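Local coordinates for Tol-Pal system protein TolB (Acinetobacter baumannii, PDB 7MX5) that probably acts as the periplasmic component of the Tol-Pal system, which helps the outer membrane invaginate during cell division and keeps it intact, at residues Pro30-Glu33 / Thr34-Arg38; Ala51-Ile55 / Asn56-Ala60; Asp119-Tyr122 / Gln123-Gly127. One frame throughout, in Å; residues are numbered along the deposited sequence.

Contact 1: Pro30-Glu33 / Thr34-Arg38; sequences PIVE and TDLNR
Thr34 folds its hydroxyl back onto the preceding helical turn, where OG1 donates to Pro30 O at 2.6 Å. The torsion accounts for this: with chi1 at -51°, OG1 stands beside its own backbone N, and that N also bonds to Pro30 O, at 2.9 Å. The two donors arrive from opposite faces of the carbonyl plane. Asn37 repeats the pattern three residues on. Its ND2 reaches Glu33 O at 2.9 Å from one face, while its backbone N comes from the other at 3.2 Å; ND2 is also bonded to Ser44 O. Glu33 runs alongside Asn37 with an extended chain, CG anti to the backbone N, and its OE1 bonds to Ser46 OG. These residues belong to helix 29-37, the crossover of a beta-alpha-beta unit between parallel strands 16-19 and 43-45 in the amino-terminal domain. On the buried flank, Val32 CG1 lies 4.4 Å from Leu36 CG, and both side chains rest on strand 16-19. Asp35 points the same way as Ile31, its OD2 being 3.7 Å from Ile31 CG2. Its carboxylate is shared: OD1 forms a salt bridge with Arg38 NH2 at 2.8 Å, and as hydrogen bonds both NH2 and NE reach it only weakly, at bent angles, whereas OD2 bonds to His115 and Ser118 of helix 110-126.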
# COMPACT_ATOMS: atom_id res chain seq x y z
N PRO A 30 9.33 -11.56 17.94
CA PRO A 30 8.26 -10.60 18.24
C PRO A 30 7.80 -9.83 17.01
O PRO A 30 6.61 -9.51 16.91
CB PRO A 30 8.89 -9.67 19.28
CG PRO A 30 10.05 -10.39 19.82
CD PRO A 30 10.53 -11.33 18.77
N ILE A 31 8.71 -9.53 16.08
CA ILE A 31 8.31 -8.89 14.83
C ILE A 31 7.42 -9.82 14.02
O ILE A 31 6.42 -9.39 13.43
CB ILE A 31 9.55 -8.45 14.04
CG1 ILE A 31 10.30 -7.35 14.79
CG2 ILE A 31 9.17 -7.99 12.64
CD1 ILE A 31 11.66 -7.03 14.20
N VAL A 32 7.76 -11.11 13.97
CA VAL A 32 6.95 -12.07 13.24
C VAL A 32 5.58 -12.22 13.89
O VAL A 32 4.55 -12.23 13.21
CB VAL A 32 7.67 -13.42 13.15
CG1 VAL A 32 6.78 -14.47 12.49
CG2 VAL A 32 8.98 -13.27 12.38
N GLU A 33 5.55 -12.32 15.22
CA GLU A 33 4.27 -12.41 15.93
C GLU A 33 3.43 -11.16 15.73
O GLU A 33 2.20 -11.24 15.66
CB GLU A 33 4.53 -12.65 17.42
CG GLU A 33 3.27 -12.70 18.28
CD GLU A 33 3.59 -12.81 19.76
OE1 GLU A 33 4.78 -12.95 20.10
OE2 GLU A 33 2.65 -12.76 20.58
N THR A 34 4.08 -10.00 15.61
CA THR A 34 3.34 -8.77 15.35
C THR A 34 2.81 -8.72 13.92
O THR A 34 1.69 -8.27 13.68
CB THR A 34 4.22 -7.55 15.63
OG1 THR A 34 4.81 -7.68 16.93
CG2 THR A 34 3.41 -6.27 15.57
N ASP A 35 3.61 -9.19 12.96
CA ASP A 35 3.16 -9.22 11.57
C ASP A 35 1.96 -10.14 11.40
O ASP A 35 0.96 -9.78 10.78
CB ASP A 35 4.31 -9.65 10.66
CG ASP A 35 5.39 -8.61 10.54
OD1 ASP A 35 5.11 -7.41 10.77
OD2 ASP A 35 6.54 -8.98 10.22
N LEU A 36 2.05 -11.36 11.96
CA LEU A 36 0.95 -12.31 11.84
C LEU A 36 -0.33 -11.77 12.46
O LEU A 36 -1.43 -12.07 11.98
CB LEU A 36 1.34 -13.64 12.49
CG LEU A 36 2.46 -14.42 11.80
CD1 LEU A 36 2.44 -15.88 12.21
CD2 LEU A 36 2.36 -14.29 10.28
N ASN A 37 -0.21 -10.96 13.52
CA ASN A 37 -1.38 -10.36 14.14
C ASN A 37 -1.93 -9.17 13.35
O ASN A 37 -3.03 -8.71 13.65
CB ASN A 37 -1.05 -9.92 15.57
CG ASN A 37 -1.32 -11.02 16.58
OD1 ASN A 37 -2.46 -11.43 16.79
ND2 ASN A 37 -0.26 -11.51 17.22
N ARG A 38 -1.18 -8.67 12.37
CA ARG A 38 -1.67 -7.61 11.49
C ARG A 38 -1.89 -8.11 10.06
O ARG A 38 -1.98 -7.30 9.13
CB ARG A 38 -0.72 -6.41 11.52
CG ARG A 38 0.59 -6.59 10.77
CD ARG A 38 1.32 -5.26 10.64
NE ARG A 38 2.73 -5.41 10.28
CZ ARG A 38 3.21 -5.24 9.06
NH1 ARG A 38 2.43 -4.92 8.04
NH2 ARG A 38 4.51 -5.40 8.85

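Contact 2: Ala51-Ile55 / Asn56-Ala60; sequences ANAAI and NQIQA
Ala54 and Gln57 face each other as an antiparallel hydrogen-bonded pair, and two backbone bonds of unequal geometry join them. Ala54 N donates to Gln57 O at 2.9 Å, almost straight (173° at the hydrogen) and in the carbonyl plane. The return bond, from Gln57 N to Ala54 O, is longer at 3.3 Å, and its donor stands above the carbonyl plane, 61° out of it. This single bridge closes a type II beta turn whose corners are Ile55 and Asn56. Asn56 has a positive phi of 57°, the left-handed conformation that the third position of such a turn requires.

Apolar contact lies on the side of Ala53 and Ile58. Ala53 CB sits 3.8 Å from Ile58 CG1, which is anti to its backbone N, and is 4.0 Å from Ile58 CD1. Both residues also touch Trp63 of helix 60-65, and Ile58 reaches Val71 and Tyr90 of the neighbouring strands. At the corner, Ile55 and Asn56 run obliquely past one another, with Ile55 CG2 4.0 Å from Asn56 CG.

The polar side chains behave differently. Gln57 bends at its second torsion, which brings its amide back beside the Asn52-Ala54 backbone: OE1 lies 4.2 Å from Ala54 CB, and NE2 comes to 3.4 Å from Asn52 O. Asn56 uses OD1 to accept from Gln88 NE2 on strand 83-91.

The chemistry implies a turn held mainly by one well-aligned backbone bond, since the second, though its N-H aims well, meets Ala54 O from above the carbonyl plane and is longer. The small methyl of Ala53, Ile55 and Ile58 tie this surface loop to the sheet and helix 60-65, and the Asn56 amide adds a polar anchor to the corner.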
# COMPACT_ATOMS: atom_id res chain seq x y z
N ALA A 51 2.46 -25.76 25.29
CA ALA A 51 3.43 -26.83 25.10
C ALA A 51 4.80 -26.20 24.85
O ALA A 51 4.99 -24.99 25.01
CB ALA A 51 3.00 -27.75 23.95
N ASN A 52 5.76 -27.03 24.45
CA ASN A 52 7.13 -26.59 24.20
C ASN A 52 7.66 -27.37 23.00
O ASN A 52 7.86 -28.58 23.09
CB ASN A 52 8.02 -26.80 25.43
CG ASN A 52 9.36 -26.10 25.31
OD1 ASN A 52 9.47 -25.06 24.66
ND2 ASN A 52 10.38 -26.67 25.93
N ALA A 53 7.89 -26.67 21.89
CA ALA A 53 8.40 -27.27 20.67
C ALA A 53 9.60 -26.48 20.18
O ALA A 53 9.87 -25.37 20.63
CB ALA A 53 7.32 -27.33 19.58
N ALA A 54 10.34 -27.08 19.24
CA ALA A 54 11.54 -26.46 18.69
C ALA A 54 11.74 -26.96 17.27
O ALA A 54 10.84 -27.55 16.66
CB ALA A 54 12.75 -26.75 19.58
N ILE A 55 12.94 -26.73 16.73
CA ILE A 55 13.25 -27.14 15.37
C ILE A 55 13.29 -28.66 15.29
O ILE A 55 14.00 -29.32 16.06
CB ILE A 55 14.59 -26.53 14.91
CG1 ILE A 55 14.41 -25.04 14.60
CG2 ILE A 55 15.14 -27.27 13.70
CD1 ILE A 55 13.50 -24.77 13.43
N ASN A 56 12.51 -29.22 14.36
CA ASN A 56 12.43 -30.66 14.12
C ASN A 56 12.04 -31.44 15.38
O ASN A 56 12.36 -32.63 15.50
CB ASN A 56 13.75 -31.20 13.55
CG ASN A 56 13.97 -30.79 12.11
OD1 ASN A 56 13.08 -30.22 11.47
ND2 ASN A 56 15.15 -31.09 11.58
N GLN A 57 11.35 -30.79 16.31
CA GLN A 57 10.84 -31.45 17.51
C GLN A 57 9.50 -30.81 17.86
O GLN A 57 9.46 -29.72 18.45
CB GLN A 57 11.82 -31.35 18.67
CG GLN A 57 11.30 -31.97 19.97
CD GLN A 57 11.28 -30.98 21.12
OE1 GLN A 57 12.32 -30.45 21.51
NE2 GLN A 57 10.10 -30.73 21.67
N ILE A 58 8.41 -31.47 17.48
CA ILE A 58 7.07 -31.01 17.82
C ILE A 58 6.14 -32.22 17.84
O ILE A 58 6.23 -33.10 16.98
CB ILE A 58 6.57 -29.93 16.84
CG1 ILE A 58 5.19 -29.41 17.26
CG2 ILE A 58 6.56 -30.44 15.40
CD1 ILE A 58 4.77 -28.14 16.56
N GLN A 59 5.27 -32.26 18.84
CA GLN A 59 4.26 -33.31 18.97
C GLN A 59 2.89 -32.64 18.92
O GLN A 59 2.60 -31.75 19.72
CB GLN A 59 4.45 -34.09 20.27
CG GLN A 59 5.76 -34.85 20.34
CD GLN A 59 5.57 -36.36 20.36
OE1 GLN A 59 4.46 -36.86 20.19
NE2 GLN A 59 6.67 -37.09 20.55
N ALA A 60 2.05 -33.09 17.98
CA ALA A 60 0.81 -32.40 17.67
C ALA A 60 -0.32 -32.71 18.64
O ALA A 60 -1.37 -32.06 18.56
CB ALA A 60 0.37 -32.75 16.25

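Contact 3: Asp119-Tyr122 / Gln123-Gly127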
# COMPACT_ATOMS: atom_id res chain seq x y z
N ASP A 119 6.10 -13.15 5.65
CA ASP A 119 5.59 -13.26 4.29
C ASP A 119 5.51 -14.72 3.85
O ASP A 119 4.57 -15.12 3.16
CB ASP A 119 6.46 -12.46 3.33
CG ASP A 119 6.04 -11.01 3.22
OD1 ASP A 119 5.16 -10.59 4.00
OD2 ASP A 119 6.59 -10.29 2.36
N ALA A 120 6.49 -15.53 4.25
CA ALA A 120 6.49 -16.94 3.88
C ALA A 120 5.41 -17.70 4.65
O ALA A 120 4.78 -18.61 4.10
CB ALA A 120 7.86 -17.56 4.13
N ILE A 121 5.20 -17.35 5.92
CA ILE A 121 4.14 -17.99 6.70
C ILE A 121 2.78 -17.68 6.11
O ILE A 121 1.92 -18.57 5.97
CB ILE A 121 4.23 -17.56 8.18
CG1 ILE A 121 5.53 -18.05 8.81
CG2 ILE A 121 3.03 -18.06 8.96
CD1 ILE A 121 5.73 -17.58 10.24
N TYR A 122 2.55 -16.42 5.74
CA TYR A 122 1.28 -16.02 5.15
C TYR A 122 1.01 -16.76 3.85
O TYR A 122 -0.10 -17.25 3.61
CB TYR A 122 1.27 -14.51 4.93
CG TYR A 122 -0.04 -13.94 4.42
CD1 TYR A 122 -1.02 -13.51 5.31
CD2 TYR A 122 -0.28 -13.81 3.06
CE1 TYR A 122 -2.21 -12.98 4.85
CE2 TYR A 122 -1.47 -13.28 2.60
CZ TYR A 122 -2.43 -12.87 3.50
OH TYR A 122 -3.62 -12.34 3.04
N GLN A 123 2.03 -16.86 2.99
CA GLN A 123 1.85 -17.54 1.71
C GLN A 123 1.62 -19.03 1.89
O GLN A 123 0.85 -19.64 1.14
CB GLN A 123 3.07 -17.29 0.81
CG GLN A 123 2.90 -17.75 -0.62
CD GLN A 123 4.02 -17.28 -1.52
OE1 GLN A 123 5.15 -17.76 -1.42
NE2 GLN A 123 3.72 -16.33 -2.40
N ALA A 124 2.26 -19.63 2.89
CA ALA A 124 2.09 -21.06 3.13
C ALA A 124 0.72 -21.40 3.68
O ALA A 124 0.28 -22.55 3.56
CB ALA A 124 3.18 -21.57 4.09
N LEU A 125 0.02 -20.43 4.27
CA LEU A 125 -1.29 -20.68 4.87
C LEU A 125 -2.45 -20.25 3.99
O LEU A 125 -3.54 -20.82 4.11
CB LEU A 125 -1.39 -19.96 6.22
CG LEU A 125 -0.44 -20.45 7.32
CD1 LEU A 125 -0.55 -19.58 8.55
CD2 LEU A 125 -0.73 -21.90 7.66
N THR A 126 -2.25 -19.26 3.12
CA THR A 126 -3.31 -18.76 2.27
C THR A 126 -3.05 -18.94 0.78
O THR A 126 -4.00 -18.83 -0.01
CB THR A 126 -3.56 -17.26 2.53
OG1 THR A 126 -2.60 -16.48 1.80
CG2 THR A 126 -3.43 -16.96 4.02
N GLY A 127 -1.82 -19.20 0.37
CA GLY A 127 -1.49 -19.24 -1.04
C GLY A 127 -1.38 -17.88 -1.69
O GLY A 127 -1.33 -17.81 -2.93
O HOH W 1 5.68 -19.43 1.60
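Thr126 lays its methyl over the face of the Tyr122 ring, one helical turn back. CG2 is 4.2 Å from the ring centroid and only 8° off the ring normal, a CH-pi contact placed close to the ring centre. The two side chains cross at a slant, and OG1 approaches CE2 of the ring at 3.5 Å. Tyr122 has CG anti to its backbone N (chi1 -175°), whereas Thr126 takes chi1 near +82°, with OG1 between its own N and carbonyl carbon and CG2 beside N.

The same rotamer brings the hydroxyl to the helix backbone. Thr126 OG1 donates to Tyr122 O at 3.2 Å from above the carbonyl plane, while Thr126 N meets that oxygen head-on at 3.0 Å. Leu125 N adds a third bond, far out of plane, and so a single carbonyl oxygen takes three donors. Thr126 OG1 in turn accepts from Ile128 N, just past the helix.

On another flank Ile121 and Leu125 run alongside each other in the same direction, with CG2 of Ile121 3.9 Å from CD1 of Leu125. Both pack on strands 70-78, 83-91 and 96-105. Near Ala120, a water donates to Ala120 O at 2.8 Å and only weakly to OE1 of the extended Gln123.

Leu125 N bonds three residues back to Tyr122 O and only weakly four back to Ile121 O, so the last turn departs from regular alpha bonding, and Gly127, bonded through N to Gln123 O at 2.8 Å, then leaves helical angles with a positive phi. This is a glycine-terminated helix C-terminus with a threonine bridging the final turn, at the end of the helix 110-126 that lies against the mixed sheet of an alpha/beta domain.

How the contacts relate
Contacts 1 and 3 belong to neighbouring helices that meet directly. Their centres are 13 Å apart, and Ile121 fills the join: its CG2 lies 4.0 Å from Leu36 CD1, and its CD1 is equally close to Val32 CG1. Contact 2 stands apart, its centre 20 Å from each of the other two, with nearest atoms about 12 Å from contact 1 and 11 Å from contact 3. The mixed sheet accounts for this gap. On strand 70-78 contact 2 meets Val71, Thr73 and Gln75, while contact 3 meets the alternating Tyr70 and Val72, so helix and turn lie on opposite faces of that sheet.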